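Local coordinates for protein glucose-6-phosphate isomerase (Plasmodium falciparum, PDB 3QKI) that probably interconverts alpha-D-glucose 6-phosphate and beta-D-fructose 6-phosphate, the second step of glycolysis, at residues 82-85 with 86-90; 191-194 with 195-199; 328-331 with 332-336. One frame throughout, in Å; residues are numbered along the deposited sequence. Where two conformers were deposited one is given.

In the fold
All three contacts are local, made where a helix ends or begins, and they follow one another along the chain. Interaction 1 closes helix 75-87 just before helix 90-99. Interaction 2 is the last part of helix 179-197, and interaction 3 is the junction between helices 318-328 and 330-349. Interactions 1 and 2 lie on opposite sides of the chain's centre, their own centres about 45 Å apart. Interactions 2 and 3 are neighbours, about 14 Å between centres, and touch through Tyr192 on Phe328 and a probable hydrogen bond from Asn332 to Glu196. That pair ties two helical ends together, while all three lie away from the fructose 6-phosphate site.

Interaction 1: 82-85 with 86-90; sequences VEYA and EEVEL
Glu87 N donates to Glu83 O at 2.9 Å in the last turn of helix 75-87, flanked by Glu86 N on Val82 O and Val88 N on Tyr84 O, the usual i to i+4 pattern. The chain then swings round at Glu89, whose phi is positive, and Leu90 N reaches back to Ala85 O at 3.0 Å in a nearly straight bond (169° at the hydrogen). Apolar contacts line the buried side. Val88 CG1 meets the hydroxyl end of the Tyr84 ring obliquely, 3.6 Å from Tyr84 CZ; the ring gets there because Tyr84 CG stands opposite the backbone N (chi1 176°), which sends it toward the C-terminal end of the helix. Leu90 CD2 lies 3.9 Å from Ala85 CB. Tyr84 OH is bonded to Leu543 O and its ring stacks on Phe365. Among the acids, Glu86 extends back over its own turn, putting Glu86 OE2 4.0 Å from Val82 CG1. The carboxylates of Glu83 and Glu86 do not meet, and Glu83 pairs instead with Lys80; Glu87 bonds Ser28 of helix 27-39. Positive phi at Glu89, with backbone bonds returning to Ala85 and Glu86, makes this a Schellman motif, here leading straight into helix 90-99.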
ATOM      1  N   VAL A  82      -0.451   6.605  31.643  1.00 15.33           N
ATOM      2  CA  VAL A  82      -0.739   8.037  31.872  1.00 15.09           C
ATOM      3  C   VAL A  82       0.315   8.646  32.809  1.00 21.26           C
ATOM      4  O   VAL A  82       0.774   9.762  32.555  1.00 20.63           O
ATOM      5  CB  VAL A  82      -2.196   8.271  32.325  1.00 16.48           C
ATOM      6  CG1 VAL A  82      -2.432   9.732  32.745  1.00 15.68           C
ATOM      7  CG2 VAL A  82      -3.158   7.852  31.220  1.00 15.15           C
ATOM      8  N   GLU A  83       0.770   7.875  33.832  1.00 18.17           N
ATOM      9  CA  GLU A  83       1.834   8.330  34.730  1.00 17.92           C
ATOM     10  C   GLU A  83       3.133   8.489  33.947  1.00 19.10           C
ATOM     11  O   GLU A  83       3.889   9.409  34.234  1.00 16.83           O
ATOM     12  CB  GLU A  83       2.038   7.381  35.906  1.00 19.10           C
ATOM     13  CG  GLU A  83       0.952   7.513  36.959  1.00 29.37           C
ATOM     14  CD  GLU A  83       1.109   6.535  38.104  1.00 50.10           C
ATOM     15  OE1 GLU A  83       2.268   6.214  38.454  1.00 35.98           O
ATOM     16  OE2 GLU A  83       0.076   6.088  38.650  1.00 56.81           O
ATOM     17  N   TYR A  84       3.379   7.607  32.957  1.00 15.50           N
ATOM     18  CA  TYR A  84       4.539   7.729  32.070  1.00 15.04           C
ATOM     19  C   TYR A  84       4.450   9.032  31.227  1.00 17.43           C
ATOM     20  O   TYR A  84       5.430   9.759  31.150  1.00 16.76           O
ATOM     21  CB  TYR A  84       4.708   6.481  31.184  1.00 15.32           C
ATOM     22  CG  TYR A  84       5.851   6.652  30.214  1.00 16.08           C
ATOM     23  CD1 TYR A  84       5.627   7.111  28.917  1.00 18.48           C
ATOM     24  CD2 TYR A  84       7.168   6.440  30.614  1.00 15.80           C
ATOM     25  CE1 TYR A  84       6.681   7.317  28.033  1.00 20.95           C
ATOM     26  CE2 TYR A  84       8.231   6.669  29.745  1.00 15.96           C
ATOM     27  CZ  TYR A  84       7.982   7.100  28.453  1.00 19.15           C
ATOM     28  OH  TYR A  84       9.007   7.269  27.571  1.00 16.50           O
ATOM     29  N   ALA A  85       3.280   9.337  30.633  1.00 14.16           N
ATOM     30  CA  ALA A  85       3.063  10.582  29.875  1.00 13.47           C
ATOM     31  C   ALA A  85       3.355  11.810  30.770  1.00 19.16           C
ATOM     32  O   ALA A  85       4.007  12.760  30.317  1.00 19.52           O
ATOM     33  CB  ALA A  85       1.637  10.645  29.364  1.00 14.02           C
ATOM     34  N   GLU A  86       2.941  11.760  32.042  1.00 17.84           N
ATOM     35  CA  GLU A  86       3.210  12.838  33.029  1.00 19.08           C
ATOM     36  C   GLU A  86       4.727  12.944  33.333  1.00 24.58           C
ATOM     37  O   GLU A  86       5.284  14.039  33.345  1.00 24.10           O
ATOM     38  CB  GLU A  86       2.441  12.560  34.330  1.00 20.05           C
ATOM     39  CG  GLU A  86       0.965  12.869  34.215  1.00 28.55           C
ATOM     40  CD  GLU A  86       0.050  12.319  35.293  1.00 49.44           C
ATOM     41  OE1 GLU A  86       0.530  11.589  36.191  1.00 42.50           O
ATOM     42  OE2 GLU A  86      -1.167  12.604  35.219  1.00 48.48           O
ATOM     43  N   GLU A  87       5.391  11.796  33.534  1.00 21.71           N
ATOM     44  CA  GLU A  87       6.821  11.744  33.810  1.00 21.92           C
ATOM     45  C   GLU A  87       7.700  12.292  32.663  1.00 26.28           C
ATOM     46  O   GLU A  87       8.741  12.891  32.937  1.00 27.17           O
ATOM     47  CB  GLU A  87       7.239  10.344  34.237  1.00 23.27           C
ATOM     48  CG  GLU A  87       8.457  10.375  35.138  1.00 36.53           C
ATOM     49  CD  GLU A  87       8.951   9.063  35.706  1.00 56.13           C
ATOM     50  OE1 GLU A  87       8.150   8.113  35.846  1.00 38.24           O
ATOM     51  OE2 GLU A  87      10.143   9.011  36.082  1.00 54.89           O
ATOM     52  N   VAL A  88       7.286  12.111  31.397  1.00 20.35           N
ATOM     53  CA  VAL A  88       8.021  12.681  30.250  1.00 19.17           C
ATOM     54  C   VAL A  88       7.571  14.123  29.941  1.00 22.16           C
ATOM     55  O   VAL A  88       8.068  14.728  28.984  1.00 21.78           O
ATOM     56  CB  VAL A  88       7.999  11.818  28.958  1.00 22.71           C
ATOM     57  CG1 VAL A  88       8.712  10.509  29.154  1.00 22.90           C
ATOM     58  CG2 VAL A  88       6.585  11.609  28.432  1.00 22.30           C
ATOM     59  N   GLU A  89       6.624  14.660  30.729  1.00 19.55           N
ATOM     60  CA  GLU A  89       6.090  16.024  30.599  1.00 19.93           C
ATOM     61  C   GLU A  89       5.455  16.247  29.232  1.00 23.54           C
ATOM     62  O   GLU A  89       5.688  17.266  28.585  1.00 22.26           O
ATOM     63  CB  GLU A  89       7.174  17.088  30.909  1.00 20.40           C
ATOM     64  CG  GLU A  89       7.765  16.958  32.295  1.00 31.45           C
ATOM     65  CD  GLU A  89       8.791  18.020  32.624  1.00 62.38           C
ATOM     66  OE1 GLU A  89       9.918  17.954  32.080  1.00 75.96           O
ATOM     67  OE2 GLU A  89       8.469  18.912  33.440  1.00 49.45           O
ATOM     68  N   LEU A  90       4.648  15.269  28.800  1.00 20.84           N
ATOM     69  CA  LEU A  90       3.983  15.289  27.517  1.00 19.84           C
ATOM     70  C   LEU A  90       3.133  16.542  27.338  1.00 23.13           C
ATOM     71  O   LEU A  90       3.239  17.172  26.294  1.00 22.23           O
ATOM     72  CB  LEU A  90       3.140  14.016  27.314  1.00 19.27           C
ATOM     73  CG  LEU A  90       2.343  13.902  26.012  1.00 22.46           C
ATOM     74  CD1 LEU A  90       3.257  13.910  24.818  1.00 22.18           C
ATOM     75  CD2 LEU A  90       1.522  12.640  25.999  1.00 22.96           C
TER

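Interaction 2: 191-194 with 195-199; sequences YYYN and MELNK
Tyr192 and Leu197 meet in a wide, pi-type turn at the end of helix 179-197. Leu197 N bonds Tyr192 O, five residues back, at 3.0 Å, and the same carbonyl also takes a weak bond from Glu196 N. On the packed side Leu197 CG sits over one face of the Tyr192 ring, 4.2 Å from its centroid in a CH-pi contact, while Leu197 CD1 approaches Tyr192 CE2 at 3.8 Å. Tyr192 OH is held by Asn216 and Arg154, and Tyr193 packs on Gln236 of the second subunit. Met195 packs likewise on Tyr191: its CB lies over a face of the ring, and the chain doubles back (chi2 50°, chi3 83°), bringing Met195 CE to 3.7 Å from Tyr191 CD2; the sulfur makes an oblique Met-aromatic contact. The solvent side belongs to Glu196 and Lys199. The Glu196 carboxylate comes to the edge of the Tyr192 ring, its plane 74° from the ring's, with Glu196 OE1 bonded to Asn332, and Lys199 turns off with positive phi. The helix end is gripped at Tyr193 O, which accepts Asn198 N from one face of its plane and, from the other, Asn198 ND2 at 2.8 Å.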
ATOM      1  N   TYR A 191     -18.401  11.924  -1.485  1.00 14.23           N
ATOM      2  CA  TYR A 191     -19.326  12.626  -0.589  1.00 13.95           C
ATOM      3  C   TYR A 191     -19.781  13.906  -1.312  1.00 19.57           C
ATOM      4  O   TYR A 191     -20.969  14.207  -1.377  1.00 19.69           O
ATOM      5  CB  TYR A 191     -18.661  12.944   0.749  1.00 14.19           C
ATOM      6  CG  TYR A 191     -19.575  13.687   1.694  1.00 14.80           C
ATOM      7  CD1 TYR A 191     -19.534  15.073   1.786  1.00 17.02           C
ATOM      8  CD2 TYR A 191     -20.510  13.008   2.469  1.00 16.60           C
ATOM      9  CE1 TYR A 191     -20.393  15.771   2.635  1.00 16.12           C
ATOM     10  CE2 TYR A 191     -21.390  13.696   3.311  1.00 18.20           C
ATOM     11  CZ  TYR A 191     -21.329  15.079   3.386  1.00 25.91           C
ATOM     12  OH  TYR A 191     -22.167  15.769   4.218  1.00 29.94           O
ATOM     13  N   TYR A 192     -18.823  14.610  -1.928  1.00 15.13           N
ATOM     14  CA  TYR A 192     -19.091  15.799  -2.688  1.00 12.89           C
ATOM     15  C   TYR A 192     -19.994  15.490  -3.921  1.00 17.41           C
ATOM     16  O   TYR A 192     -21.028  16.140  -4.086  1.00 16.90           O
ATOM     17  CB  TYR A 192     -17.754  16.430  -3.073  1.00 11.02           C
ATOM     18  CG  TYR A 192     -17.837  17.486  -4.149  1.00 13.39           C
ATOM     19  CD1 TYR A 192     -18.369  18.754  -3.878  1.00 14.09           C
ATOM     20  CD2 TYR A 192     -17.359  17.235  -5.430  1.00 13.00           C
ATOM     21  CE1 TYR A 192     -18.413  19.740  -4.863  1.00 14.26           C
ATOM     22  CE2 TYR A 192     -17.414  18.202  -6.420  1.00 14.68           C
ATOM     23  CZ  TYR A 192     -17.937  19.456  -6.133  1.00 18.30           C
ATOM     24  OH  TYR A 192     -17.967  20.394  -7.132  1.00 20.63           O
ATOM     25  N   TYR A 193     -19.662  14.470  -4.734  1.00 12.75           N
ATOM     26  CA  TYR A 193     -20.501  14.153  -5.912  1.00 12.32           C
ATOM     27  C   TYR A 193     -21.909  13.704  -5.560  1.00 16.27           C
ATOM     28  O   TYR A 193     -22.859  14.111  -6.218  1.00 16.13           O
ATOM     29  CB  TYR A 193     -19.920  13.042  -6.784  1.00 10.93           C
ATOM     30  CG  TYR A 193     -18.498  13.178  -7.262  1.00 11.37           C
ATOM     31  CD1 TYR A 193     -17.979  14.418  -7.635  1.00 13.50           C
ATOM     32  CD2 TYR A 193     -17.711  12.047  -7.481  1.00 11.15           C
ATOM     33  CE1 TYR A 193     -16.660  14.542  -8.076  1.00 15.07           C
ATOM     34  CE2 TYR A 193     -16.421  12.153  -7.980  1.00 11.06           C
ATOM     35  CZ  TYR A 193     -15.892  13.398  -8.265  1.00 22.11           C
ATOM     36  OH  TYR A 193     -14.603  13.464  -8.766  1.00 21.30           O
ATOM     37  N   ASN A 194     -22.028  12.816  -4.567  1.00 13.38           N
ATOM     38  CA  ASN A 194     -23.285  12.165  -4.202  1.00 13.69           C
ATOM     39  C   ASN A 194     -24.196  13.021  -3.333  1.00 19.77           C
ATOM     40  O   ASN A 194     -25.384  13.139  -3.648  1.00 17.89           O
ATOM     41  CB  ASN A 194     -23.031  10.787  -3.552  1.00 10.74           C
ATOM     42  CG  ASN A 194     -22.275   9.838  -4.454  1.00 19.10           C
ATOM     43  OD1 ASN A 194     -22.111  10.082  -5.654  1.00 13.64           O
ATOM     44  ND2 ASN A 194     -21.801   8.734  -3.900  1.00 12.19           N
ATOM     45  N   MET A 195     -23.656  13.552  -2.220  1.00 16.49           N
ATOM     46  CA  MET A 195     -24.406  14.354  -1.250  1.00 17.30           C
ATOM     47  C   MET A 195     -24.603  15.793  -1.695  1.00 20.70           C
ATOM     48  O   MET A 195     -25.649  16.367  -1.436  1.00 20.76           O
ATOM     49  CB  MET A 195     -23.751  14.263   0.148  1.00 19.97           C
ATOM     50  CG  MET A 195     -24.305  13.142   1.012  1.00 25.08           C
ATOM     51  SD  MET A 195     -24.397  11.499   0.242  1.00 30.62           S
ATOM     52  CE  MET A 195     -22.820  10.929   0.463  1.00 26.87           C
ATOM     53  N   GLU A 196     -23.598  16.386  -2.332  1.00 17.14           N
ATOM     54  CA  GLU A 196     -23.695  17.765  -2.778  1.00 18.03           C
ATOM     55  C   GLU A 196     -24.204  17.899  -4.230  1.00 21.89           C
ATOM     56  O   GLU A 196     -25.292  18.417  -4.431  1.00 23.30           O
ATOM     57  CB  GLU A 196     -22.376  18.523  -2.563  1.00 19.75           C
ATOM     58  CG  GLU A 196     -22.451  19.979  -2.994  1.00 29.19           C
ATOM     59  CD  GLU A 196     -21.340  20.892  -2.518  1.00 42.64           C
ATOM     60  OE1 GLU A 196     -20.678  20.589  -1.495  1.00 23.87           O
ATOM     61  OE2 GLU A 196     -21.152  21.943  -3.169  1.00 32.30           O
ATOM     62  N   LEU A 197     -23.458  17.433  -5.222  1.00 16.65           N
ATOM     63  CA  LEU A 197     -23.881  17.592  -6.616  1.00 16.14           C
ATOM     64  C   LEU A 197     -25.159  16.830  -6.990  1.00 21.05           C
ATOM     65  O   LEU A 197     -25.994  17.386  -7.702  1.00 21.22           O
ATOM     66  CB  LEU A 197     -22.753  17.277  -7.609  1.00 16.14           C
ATOM     67  CG  LEU A 197     -21.435  18.003  -7.399  1.00 19.90           C
ATOM     68  CD1 LEU A 197     -20.486  17.667  -8.508  1.00 19.68           C
ATOM     69  CD2 LEU A 197     -21.619  19.525  -7.317  1.00 22.94           C
ATOM     70  N   ASN A 198     -25.320  15.591  -6.491  1.00 17.08           N
ATOM     71  CA  ASN A 198     -26.480  14.760  -6.787  1.00 18.04           C
ATOM     72  C   ASN A 198     -27.538  14.813  -5.702  1.00 24.94           C
ATOM     73  O   ASN A 198     -28.607  14.238  -5.877  1.00 26.96           O
ATOM     74  CB  ASN A 198     -26.065  13.319  -7.170  1.00 15.26           C
ATOM     75  CG  ASN A 198     -25.426  13.261  -8.534  1.00 24.26           C
ATOM     76  OD1 ASN A 198     -26.110  13.202  -9.538  1.00 18.32           O
ATOM     77  ND2 ASN A 198     -24.086  13.268  -8.613  1.00 16.74           N
ATOM     78  N   LYS A 199     -27.275  15.554  -4.612  1.00 21.49           N
ATOM     79  CA  LYS A 199     -28.227  15.779  -3.518  1.00 22.14           C
ATOM     80  C   LYS A 199     -28.852  14.490  -2.950  1.00 28.52           C
ATOM     81  O   LYS A 199     -30.026  14.495  -2.585  1.00 29.68           O
ATOM     82  CB  LYS A 199     -29.305  16.811  -3.926  1.00 25.59           C
ATOM     83  CG  LYS A 199     -28.742  18.136  -4.462  1.00 39.68           C
ATOM     84  CD  LYS A 199     -29.819  19.181  -4.718  1.00 53.56           C
ATOM     85  CE  LYS A 199     -30.545  19.034  -6.037  1.00 72.31           C
ATOM     86  NZ  LYS A 199     -31.660  20.009  -6.163  1.00 83.34           N
TER

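Interaction 3: 328-331 with 332-336; sequences FGYK and NMRNF
Phe328 O is gripped by Asn332 ND2 at 2.7 Å and by a water that donates to it and accepts from Asn332 N. Both the amide and the backbone of Asn332 thus close the turn, one directly and one through the water. The amide nitrogen stands 28° out of the carbonyl plane, and with Asn332 CG placed beside its own backbone N the amide turns back toward the start of the helix, where it has a second partner on helix 179-197. Next along, Gly329 O receives weak bonds from Asn332 N and Met333 N, and the regular turns follow, with Arg334 N on Tyr330 O at 2.7 Å and Asn335 N on Lys331 O. Arg334 was modelled in two conformers; in one, tentatively, its guanidinium stands almost upright against the Tyr330 ring, planes 88° apart, with Arg334 NH1 at the ring edge. A second water donates to Lys331 O at 2.8 Å and weakly to Asn335 OD1, and in that conformer weakly accepts from Arg334 NE. On the buried side Met333 SD touches the edge of the Phe328 ring, 4.2 Å from Phe328 CD2, beside Phe523. At Gly329, phi 95°, a CB would jam against Phe328 O; this glycine both ends helix 318-328 and is the N-cap residue of helix 330-349, a helix-to-helix junction.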
ATOM      1  N   PHE A 328     -13.574  20.875  -4.506  1.00 13.29           N
ATOM      2  CA  PHE A 328     -14.785  20.765  -3.707  1.00 11.32           C
ATOM      3  C   PHE A 328     -15.462  22.061  -3.258  1.00 17.65           C
ATOM      4  O   PHE A 328     -16.569  21.994  -2.721  1.00 18.43           O
ATOM      5  CB  PHE A 328     -14.503  19.908  -2.469  1.00 11.83           C
ATOM      6  CG  PHE A 328     -13.844  18.577  -2.745  1.00 13.10           C
ATOM      7  CD1 PHE A 328     -14.314  17.745  -3.761  1.00 12.94           C
ATOM      8  CD2 PHE A 328     -12.783  18.135  -1.964  1.00 13.84           C
ATOM      9  CE1 PHE A 328     -13.717  16.511  -4.000  1.00 14.76           C
ATOM     10  CE2 PHE A 328     -12.210  16.880  -2.182  1.00 15.10           C
ATOM     11  CZ  PHE A 328     -12.684  16.073  -3.190  1.00 12.94           C
ATOM     12  N   GLY A 329     -14.783  23.186  -3.430  1.00 15.15           N
ATOM     13  CA  GLY A 329     -15.271  24.488  -2.969  1.00 15.22           C
ATOM     14  C   GLY A 329     -14.684  24.805  -1.603  1.00 19.53           C
ATOM     15  O   GLY A 329     -14.519  23.909  -0.766  1.00 19.67           O
ATOM     16  N   TYR A 330     -14.324  26.074  -1.376  1.00 17.71           N
ATOM     17  CA  TYR A 330     -13.750  26.535  -0.116  1.00 17.33           C
ATOM     18  C   TYR A 330     -14.617  26.243   1.112  1.00 21.11           C
ATOM     19  O   TYR A 330     -14.060  25.905   2.167  1.00 18.99           O
ATOM     20  CB  TYR A 330     -13.396  28.029  -0.176  1.00 18.54           C
ATOM     21  CG  TYR A 330     -12.655  28.484   1.058  1.00 22.32           C
ATOM     22  CD1 TYR A 330     -11.315  28.153   1.252  1.00 24.97           C
ATOM     23  CD2 TYR A 330     -13.316  29.154   2.083  1.00 23.27           C
ATOM     24  CE1 TYR A 330     -10.645  28.514   2.420  1.00 24.75           C
ATOM     25  CE2 TYR A 330     -12.649  29.538   3.242  1.00 24.03           C
ATOM     26  CZ  TYR A 330     -11.315  29.215   3.407  1.00 28.96           C
ATOM     27  OH  TYR A 330     -10.662  29.561   4.563  1.00 30.24           O
ATOM     28  N   LYS A 331     -15.967  26.410   1.002  1.00 18.83           N
ATOM     29  CA  LYS A 331     -16.888  26.171   2.128  1.00 18.56           C
ATOM     30  C   LYS A 331     -16.686  24.760   2.694  1.00 19.07           C
ATOM     31  O   LYS A 331     -16.659  24.594   3.906  1.00 17.59           O
ATOM     32  CB  LYS A 331     -18.362  26.328   1.716  1.00 22.17           C
ATOM     33  CG  LYS A 331     -18.878  27.751   1.749  1.00 55.79           C
ATOM     34  CD  LYS A 331     -20.411  27.810   1.653  1.00 77.33           C
ATOM     35  CE  LYS A 331     -21.123  27.480   2.951  1.00 96.65           C
ATOM     36  NZ  LYS A 331     -22.593  27.701   2.837  1.00107.09           N
ATOM     37  N   ASN A 332     -16.527  23.754   1.818  1.00 13.51           N
ATOM     38  CA  ASN A 332     -16.305  22.375   2.253  1.00 13.25           C
ATOM     39  C   ASN A 332     -14.941  22.256   2.963  1.00 13.35           C
ATOM     40  O   ASN A 332     -14.866  21.674   4.030  1.00 13.80           O
ATOM     41  CB  ASN A 332     -16.411  21.410   1.071  1.00 12.43           C
ATOM     42  CG  ASN A 332     -17.822  21.123   0.630  1.00 27.40           C
ATOM     43  OD1 ASN A 332     -18.729  20.991   1.433  1.00 19.56           O
ATOM     44  ND2 ASN A 332     -18.025  20.987  -0.663  1.00 18.64           N
ATOM     45  N   MET A 333     -13.909  22.894   2.417  1.00 10.44           N
ATOM     46  CA  MET A 333     -12.574  22.909   2.995  1.00  9.06           C
ATOM     47  C   MET A 333     -12.501  23.654   4.329  1.00 17.57           C
ATOM     48  O   MET A 333     -11.715  23.243   5.203  1.00 17.51           O
ATOM     49  CB  MET A 333     -11.518  23.304   1.978  1.00 10.93           C
ATOM     50  CG  MET A 333     -11.367  22.281   0.840  1.00 13.31           C
ATOM     51  SD  MET A 333     -11.608  20.531   1.321  1.00 17.76           S
ATOM     52  CE  MET A 333     -10.137  20.266   2.390  1.00 14.37           C
ATOM     53  N   ARG A 334     -13.371  24.694   4.515  1.00 14.56           N
ATOM     54  CA  ARG A 334     -13.446  25.435   5.769  0.50 14.19           C
ATOM     55  C   ARG A 334     -13.973  24.479   6.853  1.00 16.43           C
ATOM     56  O   ARG A 334     -13.439  24.462   7.960  1.00 14.53           O
ATOM     57  CB  ARG A 334     -14.341  26.678   5.606  0.50 13.78           C
ATOM     58  CG  ARG A 334     -14.475  27.549   6.850  0.50 20.32           C
ATOM     59  CD  ARG A 334     -14.980  28.947   6.516  0.50 17.05           C
ATOM     60  NE  ARG A 334     -16.115  28.921   5.595  0.50 22.64           N
ATOM     61  CZ  ARG A 334     -16.338  29.825   4.647  0.50 42.23           C
ATOM     62  NH1 ARG A 334     -15.525  30.869   4.509  0.50 33.52           N
ATOM     63  NH2 ARG A 334     -17.392  29.717   3.855  0.50 33.06           N
ATOM     64  N   ASN A 335     -14.978  23.636   6.509  1.00 14.68           N
ATOM     65  CA  ASN A 335     -15.526  22.650   7.441  1.00 14.32           C
ATOM     66  C   ASN A 335     -14.464  21.611   7.822  1.00 17.11           C
ATOM     67  O   ASN A 335     -14.433  21.188   8.978  1.00 14.38           O
ATOM     68  CB  ASN A 335     -16.751  21.940   6.860  1.00 17.56           C
ATOM     69  CG  ASN A 335     -17.962  22.826   6.868  1.00 42.53           C
ATOM     70  OD1 ASN A 335     -18.066  23.780   7.654  1.00 32.72           O
ATOM     71  ND2 ASN A 335     -18.889  22.567   5.966  1.00 36.31           N
ATOM     72  N   PHE A 336     -13.627  21.178   6.839  1.00 12.45           N
ATOM     73  CA  PHE A 336     -12.517  20.241   7.055  1.00 10.84           C
ATOM     74  C   PHE A 336     -11.551  20.873   8.066  1.00 13.37           C
ATOM     75  O   PHE A 336     -11.144  20.212   9.020  1.00 13.56           O
ATOM     76  CB  PHE A 336     -11.782  19.941   5.750  1.00 13.18           C
ATOM     77  CG  PHE A 336     -10.543  19.068   5.891  1.00 15.96           C
ATOM     78  CD1 PHE A 336     -10.647  17.681   5.921  1.00 20.09           C
ATOM     79  CD2 PHE A 336      -9.272  19.633   5.951  1.00 16.79           C
ATOM     80  CE1 PHE A 336      -9.504  16.876   6.046  1.00 19.94           C
ATOM     81  CE2 PHE A 336      -8.134  18.826   6.069  1.00 20.29           C
ATOM     82  CZ  PHE A 336      -8.261  17.453   6.132  1.00 18.61           C
TER
HETATM   83  O   HOH W   1     -17.846  24.288  -0.910  1.00 39.37           O
HETATM   84  O   HOH W   2     -17.999  26.144   5.808  1.00 25.02           O